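Long-range contacts in pngf-ii (Elizabethkingia meningoseptica, PDB 4R4X), which acts as a peptide:N-glycosidase that releases N-linked glycans from glycoproteins, probably by hydrolysing the bond joining the asparagine side chain to the first sugar: residues K100-S105 with V113-D118; N377-V382 with S531-G536; Q420-T425 with P496-L501. One frame throughout, in Å; residues are numbered along the deposited sequence.

Interaction 1 stands apart from the other two: its centre lies 63 Å from that of interaction 2 and 61 Å from that of interaction 3, on the opposite side of the chain's centre and in the N-terminal part. Interactions 2 and 3 are 9 Å apart between centres and belong to one antiparallel sheet, in which strand 378-384 pairs with 527-537, then 416-428, then 493-504. Their inner strands are joined directly, with Val533 O 2.8 Å from Arg422 N and Leu535 N 2.9 Å from Gln420 O, both probable hydrogen bonds. None of the three contacts includes the residues bound to zinc, Glu52 with Asp159 and His542 with His545, the latter in a terminal histidine run that is probably a tag.

Interaction 1. Residues K100-S105 with V113-D118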
# COMPACT_ATOMS: atom_id res chain seq x y z
N LYS A 100 33.44 20.08 29.90
CA LYS A 100 34.21 20.51 28.73
C LYS A 100 33.29 20.40 27.54
O LYS A 100 32.39 19.57 27.50
CB LYS A 100 35.42 19.60 28.50
CG LYS A 100 36.52 19.75 29.53
CD LYS A 100 37.61 18.69 29.42
CE LYS A 100 38.38 18.75 28.10
NZ LYS A 100 38.95 20.10 27.81
N LYS A 101 33.48 21.28 26.57
CA LYS A 101 32.74 21.23 25.36
C LYS A 101 33.58 20.67 24.24
O LYS A 101 34.76 21.01 24.09
CB LYS A 101 32.27 22.62 24.97
CG LYS A 101 31.23 22.58 23.87
CD LYS A 101 30.89 23.98 23.38
CE LYS A 101 31.59 24.32 22.09
NZ LYS A 101 31.11 25.61 21.54
N ALA A 102 32.95 19.82 23.43
CA ALA A 102 33.53 19.34 22.17
C ALA A 102 32.46 19.46 21.12
O ALA A 102 31.27 19.59 21.44
CB ALA A 102 33.98 17.91 22.30
N VAL A 103 32.89 19.43 19.86
CA VAL A 103 32.00 19.65 18.73
C VAL A 103 32.12 18.52 17.72
O VAL A 103 33.23 18.05 17.45
CB VAL A 103 32.31 20.97 18.00
CG1 VAL A 103 31.27 21.24 16.91
CG2 VAL A 103 32.33 22.14 18.97
N THR A 104 30.98 18.08 17.20
CA THR A 104 30.95 17.11 16.11
C THR A 104 29.98 17.54 15.03
O THR A 104 29.15 18.44 15.24
CB THR A 104 30.62 15.68 16.58
OG1 THR A 104 30.89 14.76 15.51
CG2 THR A 104 29.15 15.53 17.04
N SER A 105 30.11 16.88 13.89
CA SER A 105 29.31 17.14 12.71
C SER A 105 28.73 15.83 12.18
O SER A 105 29.47 14.89 11.89
CB SER A 105 30.19 17.81 11.64
OG SER A 105 29.42 18.23 10.53
N VAL A 113 28.63 19.26 22.42
CA VAL A 113 28.47 18.31 23.51
C VAL A 113 29.29 18.78 24.73
O VAL A 113 30.49 19.04 24.63
CB VAL A 113 28.86 16.90 23.02
CG1 VAL A 113 28.77 15.88 24.12
CG2 VAL A 113 27.96 16.50 21.85
N TRP A 114 28.60 18.95 25.86
CA TRP A 114 29.25 19.31 27.10
C TRP A 114 29.20 18.11 28.03
O TRP A 114 28.12 17.60 28.30
CB TRP A 114 28.50 20.44 27.76
CG TRP A 114 28.58 21.72 27.09
CD1 TRP A 114 27.78 22.18 26.10
CD2 TRP A 114 29.49 22.78 27.40
NE1 TRP A 114 28.13 23.47 25.77
CE2 TRP A 114 29.18 23.86 26.55
CE3 TRP A 114 30.52 22.91 28.32
CZ2 TRP A 114 29.87 25.07 26.60
CZ3 TRP A 114 31.24 24.13 28.36
CH2 TRP A 114 30.90 25.18 27.49
N TYR A 115 30.36 17.69 28.53
CA TYR A 115 30.45 16.44 29.28
C TYR A 115 31.33 16.58 30.51
O TYR A 115 32.29 17.37 30.51
CB TYR A 115 30.99 15.31 28.40
CG TYR A 115 32.41 15.56 27.87
CD1 TYR A 115 32.62 16.29 26.71
CD2 TYR A 115 33.53 15.09 28.57
CE1 TYR A 115 33.90 16.53 26.23
CE2 TYR A 115 34.82 15.33 28.10
CZ TYR A 115 35.00 16.04 26.93
OH TYR A 115 36.27 16.28 26.45
N THR A 116 31.02 15.80 31.54
CA THR A 116 31.85 15.73 32.73
C THR A 116 32.47 14.36 32.92
O THR A 116 31.89 13.33 32.56
CB THR A 116 31.05 16.05 34.02
OG1 THR A 116 31.94 16.07 35.14
CG2 THR A 116 29.97 15.03 34.28
N ASN A 117 33.65 14.35 33.55
CA ASN A 117 34.22 13.09 34.02
C ASN A 117 34.32 13.02 35.53
O ASN A 117 34.95 12.11 36.07
CB ASN A 117 35.55 12.83 33.34
CG ASN A 117 35.35 12.27 31.93
OD1 ASN A 117 34.84 11.17 31.77
ND2 ASN A 117 35.71 13.03 30.95
N ASP A 118 33.60 13.92 36.20
CA ASP A 118 33.64 14.03 37.66
C ASP A 118 33.18 12.74 38.36
O ASP A 118 33.66 12.42 39.45
CB ASP A 118 32.75 15.19 38.13
CG ASP A 118 33.37 16.60 37.86
OD1 ASP A 118 34.33 16.73 37.08
OD2 ASP A 118 32.84 17.58 38.43
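Ala102 and Val113 satisfy each other's backbone completely: Ala102 N reaches Val113 O at 2.8 Å, and Val113 N returns the bond to Ala102 O at 2.8 Å, nearly straight at 174°. Lys100 and Tyr115 form a second such pair, with Lys100 N to Tyr115 O and Tyr115 N to Lys100 O both at 3.0 Å. Lys100 O also receives a CA-H contact from Trp114 CA at 3.2 Å. Between the two pairs, Lys101 and Trp114 are a non-hydrogen-bonded couple whose own backbone groups turn outward, to Glu90 on one flank and to Leu136 and Lys137 on the other. Lys101 CB sits 3.5 Å above the six-membered ring of Trp114, over its centre. With CG swung opposite the backbone nitrogen (chi1 -167°), the chain runs on over the indole and brings CD to 3.5 Å from CZ2. Its ammonium NZ ends beyond the ring, in salt bridges to Glu112 and Glu90. On the sheet's other face, Lys100 CB lies over the ring of Tyr115 while Ala102 CB meets that ring's edge. This pairing is that of an antiparallel beta hairpin, strands 97-106 and 109-116, in the N-terminal domain.

Interaction 2. Residues N377-V382 with S531-G536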
# COMPACT_ATOMS: atom_id res chain seq x y z
N ASN A 377 -19.71 5.75 3.55
CA ASN A 377 -19.93 4.56 4.38
C ASN A 377 -20.77 3.53 3.65
O ASN A 377 -21.25 2.57 4.27
CB ASN A 377 -20.56 4.91 5.73
CG ASN A 377 -21.84 5.73 5.59
OD1 ASN A 377 -22.44 5.77 4.53
ND2 ASN A 377 -22.25 6.38 6.66
N PHE A 378 -20.94 3.73 2.35
CA PHE A 378 -21.78 2.94 1.48
C PHE A 378 -21.02 2.63 0.20
O PHE A 378 -20.38 3.51 -0.37
CB PHE A 378 -23.05 3.72 1.15
CG PHE A 378 -23.99 3.01 0.20
CD1 PHE A 378 -23.88 3.17 -1.16
CD2 PHE A 378 -25.03 2.21 0.70
CE1 PHE A 378 -24.76 2.54 -2.03
CE2 PHE A 378 -25.89 1.56 -0.17
CZ PHE A 378 -25.77 1.75 -1.54
N VAL A 379 -21.09 1.36 -0.22
CA VAL A 379 -20.49 0.84 -1.45
C VAL A 379 -21.46 -0.15 -2.09
O VAL A 379 -21.91 -1.07 -1.42
CB VAL A 379 -19.17 0.09 -1.15
CG1 VAL A 379 -18.61 -0.55 -2.40
CG2 VAL A 379 -18.14 1.05 -0.56
N LEU A 380 -21.81 0.08 -3.36
CA LEU A 380 -22.67 -0.83 -4.13
C LEU A 380 -22.09 -1.02 -5.53
O LEU A 380 -22.06 -0.07 -6.32
CB LEU A 380 -24.07 -0.24 -4.30
CG LEU A 380 -25.08 -1.15 -5.01
CD1 LEU A 380 -25.35 -2.39 -4.20
CD2 LEU A 380 -26.39 -0.42 -5.28
N PRO A 381 -21.64 -2.25 -5.85
CA PRO A 381 -21.17 -2.55 -7.20
C PRO A 381 -22.35 -2.62 -8.17
O PRO A 381 -23.26 -3.40 -7.93
CB PRO A 381 -20.54 -3.94 -7.06
CG PRO A 381 -21.21 -4.56 -5.88
CD PRO A 381 -21.56 -3.41 -4.95
N VAL A 382 -22.34 -1.81 -9.22
CA VAL A 382 -23.49 -1.69 -10.12
C VAL A 382 -23.25 -2.36 -11.47
O VAL A 382 -24.16 -2.96 -12.02
CB VAL A 382 -23.97 -0.24 -10.27
CG1 VAL A 382 -24.60 0.25 -8.98
CG2 VAL A 382 -22.85 0.70 -10.66
N SER A 531 -15.94 -0.80 -15.21
CA SER A 531 -16.60 -1.09 -13.94
C SER A 531 -17.04 0.18 -13.22
O SER A 531 -16.43 1.26 -13.34
CB SER A 531 -15.72 -1.96 -13.04
OG SER A 531 -14.72 -1.20 -12.44
N GLY A 532 -18.13 0.02 -12.48
CA GLY A 532 -18.75 1.10 -11.75
C GLY A 532 -19.20 0.66 -10.39
O GLY A 532 -19.94 -0.32 -10.26
N VAL A 533 -18.71 1.35 -9.37
CA VAL A 533 -19.12 1.12 -8.02
C VAL A 533 -19.71 2.43 -7.50
O VAL A 533 -19.10 3.49 -7.61
CB VAL A 533 -17.92 0.70 -7.15
CG1 VAL A 533 -18.32 0.56 -5.70
CG2 VAL A 533 -17.37 -0.63 -7.66
N LEU A 534 -20.91 2.35 -6.95
CA LEU A 534 -21.57 3.50 -6.35
C LEU A 534 -21.09 3.72 -4.92
O LEU A 534 -21.10 2.81 -4.13
CB LEU A 534 -23.08 3.32 -6.39
CG LEU A 534 -23.90 4.46 -5.78
CD1 LEU A 534 -23.71 5.73 -6.57
CD2 LEU A 534 -25.38 4.09 -5.75
N LEU A 535 -20.66 4.95 -4.62
CA LEU A 535 -20.18 5.33 -3.31
C LEU A 535 -21.08 6.43 -2.80
O LEU A 535 -21.67 7.18 -3.57
CB LEU A 535 -18.77 5.86 -3.37
CG LEU A 535 -17.76 5.03 -4.18
CD1 LEU A 535 -16.50 5.84 -4.38
CD2 LEU A 535 -17.45 3.72 -3.51
N GLY A 536 -21.23 6.51 -1.49
CA GLY A 536 -21.97 7.62 -0.90
C GLY A 536 -21.97 7.57 0.61
O GLY A 536 -21.48 6.62 1.24
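Val379 (chi1 175°) and Val533 (chi1 176°) both set CG1 opposite the backbone nitrogen, and those two methyls press together at 3.5 Å, tighter than usual van der Waals contact. The same choice in Phe378 and Leu534 brings ring atom CE1 to 4.1 Å from Leu534 CD2 on the other face. These side chains belong to an antiparallel strand pair at the margin of a sheet, where 378-384 is the outermost strand within the chain, and the pair starts with a classic beta bulge. The evidence for the bulge is that two successive amides converge on one carbonyl: Asn377 N and Phe378 N lie 3.0 Å and 3.1 Å from Gly536 O. Both bonds are weak because bent, and the return bond from Gly536 N to Phe378 O is weak too, being long. Regular pairing follows. Leu380 N donates to Leu534 O at 2.9 Å, and Leu534 N to Leu380 O at 2.8 Å.

The two faces of the pair have different neighbours. Leu534 packs on Phe410 and Leu412 of strand 406-412, across the layers of a beta sandwich, as expected of the PNGase F jelly-roll domains. Pro381 and Val533, on the opposite face, touch Ile297. Asn377 turns its OD1 to the backbone N of Glu538, just past the paired segment. At the far end Val382 N donates to Gly532 O at 3.0 Å, and Val382 CG2, placed between its own backbone N and carbonyl carbon, comes within 3.1 Å of that same oxygen.

Interaction 3. Residues Q420-T425 with P496-L501; sequences QLRYIT and PVYINL
Ile499 O takes the amide of Leu421 N at 2.8 Å, on a lone pair in the carbonyl plane, and a CA-H group from Gln420 CA comes within 3.1 Å of the same oxygen. Ile499 N bonds back to Leu421 O at 2.9 Å. Tyr423 and Val497 repeat this two-bond pattern two residues along, so hydrogen-bonded pairs alternate with the non-hydrogen-bonded couples Gln420-Asn500 and Arg422-Tyr498.

On the face carrying those couples, Gln420 and Asn500 run side by side with their amide planes 56° apart. A water joins them, accepting from Gln420 NE2 at 3.0 Å and donating to Asn500 OD1 at 2.8 Å. Arg422, extended as far as NE from a CG opposite its backbone nitrogen (chi1 178°), lies along Tyr498, with CG 3.7 Å from ring atom CE1. Pro496 CG covers one face of the guanidinium. Glu334 OE2 is shared by a salt bridge from Arg422 NE and a hydrogen bond with Tyr498 OH, and Arg422 NH2 goes to Glu298 O.

The other face is mainly apolar, with the Tyr423 hydroxyl bonded to Asn442 OD1: Tyr423 CB meets Ile499 CD1 at 4.0 Å, and Val497 CG2 stands at the tyrosine ring's edge. This face packs against Ile444 and Phe454 from a second sheet, the face-to-face layering of the beta sandwich in the C-terminal PNGase F domain.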
# COMPACT_ATOMS: atom_id res chain seq x y z
N GLN A 420 -21.11 9.15 -5.64
CA GLN A 420 -20.10 9.14 -6.69
C GLN A 420 -20.14 7.81 -7.40
O GLN A 420 -20.50 6.79 -6.80
CB GLN A 420 -18.70 9.30 -6.10
CG GLN A 420 -18.44 10.60 -5.36
CD GLN A 420 -17.14 10.52 -4.60
OE1 GLN A 420 -16.32 9.65 -4.85
NE2 GLN A 420 -16.94 11.43 -3.67
N LEU A 421 -19.77 7.82 -8.68
CA LEU A 421 -19.51 6.59 -9.39
C LEU A 421 -18.01 6.43 -9.53
O LEU A 421 -17.36 7.26 -10.17
CB LEU A 421 -20.17 6.58 -10.77
CG LEU A 421 -20.05 5.25 -11.53
CD1 LEU A 421 -20.82 4.14 -10.83
CD2 LEU A 421 -20.53 5.37 -12.97
N ARG A 422 -17.48 5.40 -8.89
CA ARG A 422 -16.08 4.99 -9.07
C ARG A 422 -16.05 4.21 -10.35
O ARG A 422 -16.64 3.13 -10.43
CB ARG A 422 -15.62 4.13 -7.90
CG ARG A 422 -14.18 3.60 -7.98
CD ARG A 422 -13.93 2.68 -6.81
NE ARG A 422 -12.59 2.09 -6.75
CZ ARG A 422 -12.24 0.90 -7.25
NH1 ARG A 422 -11.01 0.47 -7.08
NH2 ARG A 422 -13.10 0.15 -7.92
N TYR A 423 -15.38 4.77 -11.35
CA TYR A 423 -15.50 4.30 -12.72
C TYR A 423 -14.12 4.02 -13.30
O TYR A 423 -13.27 4.92 -13.36
CB TYR A 423 -16.21 5.35 -13.56
CG TYR A 423 -16.45 5.00 -15.01
CD1 TYR A 423 -17.36 4.01 -15.37
CD2 TYR A 423 -15.81 5.69 -16.04
CE1 TYR A 423 -17.61 3.70 -16.70
CE2 TYR A 423 -16.07 5.42 -17.37
CZ TYR A 423 -16.97 4.42 -17.70
OH TYR A 423 -17.21 4.09 -19.01
N ILE A 424 -13.91 2.76 -13.67
CA ILE A 424 -12.67 2.31 -14.31
C ILE A 424 -12.98 1.93 -15.74
O ILE A 424 -13.79 1.05 -15.98
CB ILE A 424 -12.05 1.11 -13.58
CG1 ILE A 424 -11.85 1.44 -12.11
CG2 ILE A 424 -10.70 0.73 -14.20
CD1 ILE A 424 -11.35 0.28 -11.26
N THR A 425 -12.33 2.58 -16.69
CA THR A 425 -12.57 2.30 -18.09
C THR A 425 -11.28 2.14 -18.88
O THR A 425 -10.36 2.95 -18.73
CB THR A 425 -13.45 3.38 -18.77
OG1 THR A 425 -13.62 3.04 -20.15
CG2 THR A 425 -12.83 4.80 -18.65
N PRO A 496 -8.95 4.77 -11.29
CA PRO A 496 -10.39 5.09 -11.33
C PRO A 496 -10.60 6.57 -11.43
O PRO A 496 -9.75 7.34 -10.99
CB PRO A 496 -10.92 4.62 -9.97
CG PRO A 496 -9.87 3.69 -9.43
CD PRO A 496 -8.57 4.08 -10.05
N VAL A 497 -11.71 6.97 -12.03
CA VAL A 497 -12.17 8.32 -11.87
C VAL A 497 -13.37 8.30 -10.93
O VAL A 497 -14.10 7.29 -10.85
CB VAL A 497 -12.50 8.98 -13.22
CG1 VAL A 497 -11.27 8.94 -14.14
CG2 VAL A 497 -13.71 8.35 -13.87
N TYR A 498 -13.56 9.39 -10.22
CA TYR A 498 -14.59 9.50 -9.21
C TYR A 498 -15.59 10.54 -9.69
O TYR A 498 -15.34 11.73 -9.58
CB TYR A 498 -13.97 9.89 -7.89
CG TYR A 498 -13.10 8.77 -7.42
CD1 TYR A 498 -13.65 7.68 -6.74
CD2 TYR A 498 -11.75 8.76 -7.71
CE1 TYR A 498 -12.85 6.62 -6.34
CE2 TYR A 498 -10.95 7.70 -7.32
CZ TYR A 498 -11.51 6.65 -6.63
OH TYR A 498 -10.70 5.61 -6.25
N ILE A 499 -16.70 10.06 -10.23
CA ILE A 499 -17.64 10.95 -10.93
C ILE A 499 -18.71 11.38 -9.93
O ILE A 499 -19.47 10.56 -9.40
CB ILE A 499 -18.30 10.22 -12.11
CG1 ILE A 499 -17.22 9.87 -13.13
CG2 ILE A 499 -19.42 11.05 -12.72
CD1 ILE A 499 -17.69 8.97 -14.24
N ASN A 500 -18.77 12.68 -9.69
CA ASN A 500 -19.76 13.22 -8.75
C ASN A 500 -21.17 13.09 -9.32
O ASN A 500 -21.42 13.50 -10.45
CB ASN A 500 -19.42 14.68 -8.43
CG ASN A 500 -18.27 14.81 -7.44
OD1 ASN A 500 -17.95 13.88 -6.72
ND2 ASN A 500 -17.64 15.98 -7.41
N LEU A 501 -22.07 12.50 -8.55
CA LEU A 501 -23.47 12.33 -8.98
C LEU A 501 -24.44 13.24 -8.22
O LEU A 501 -25.65 13.23 -8.52
CB LEU A 501 -23.89 10.88 -8.81
CG LEU A 501 -23.08 9.84 -9.56
CD1 LEU A 501 -23.60 8.47 -9.16
CD2 LEU A 501 -23.19 10.06 -11.07
O HOH W 1 -18.73 13.76 -4.06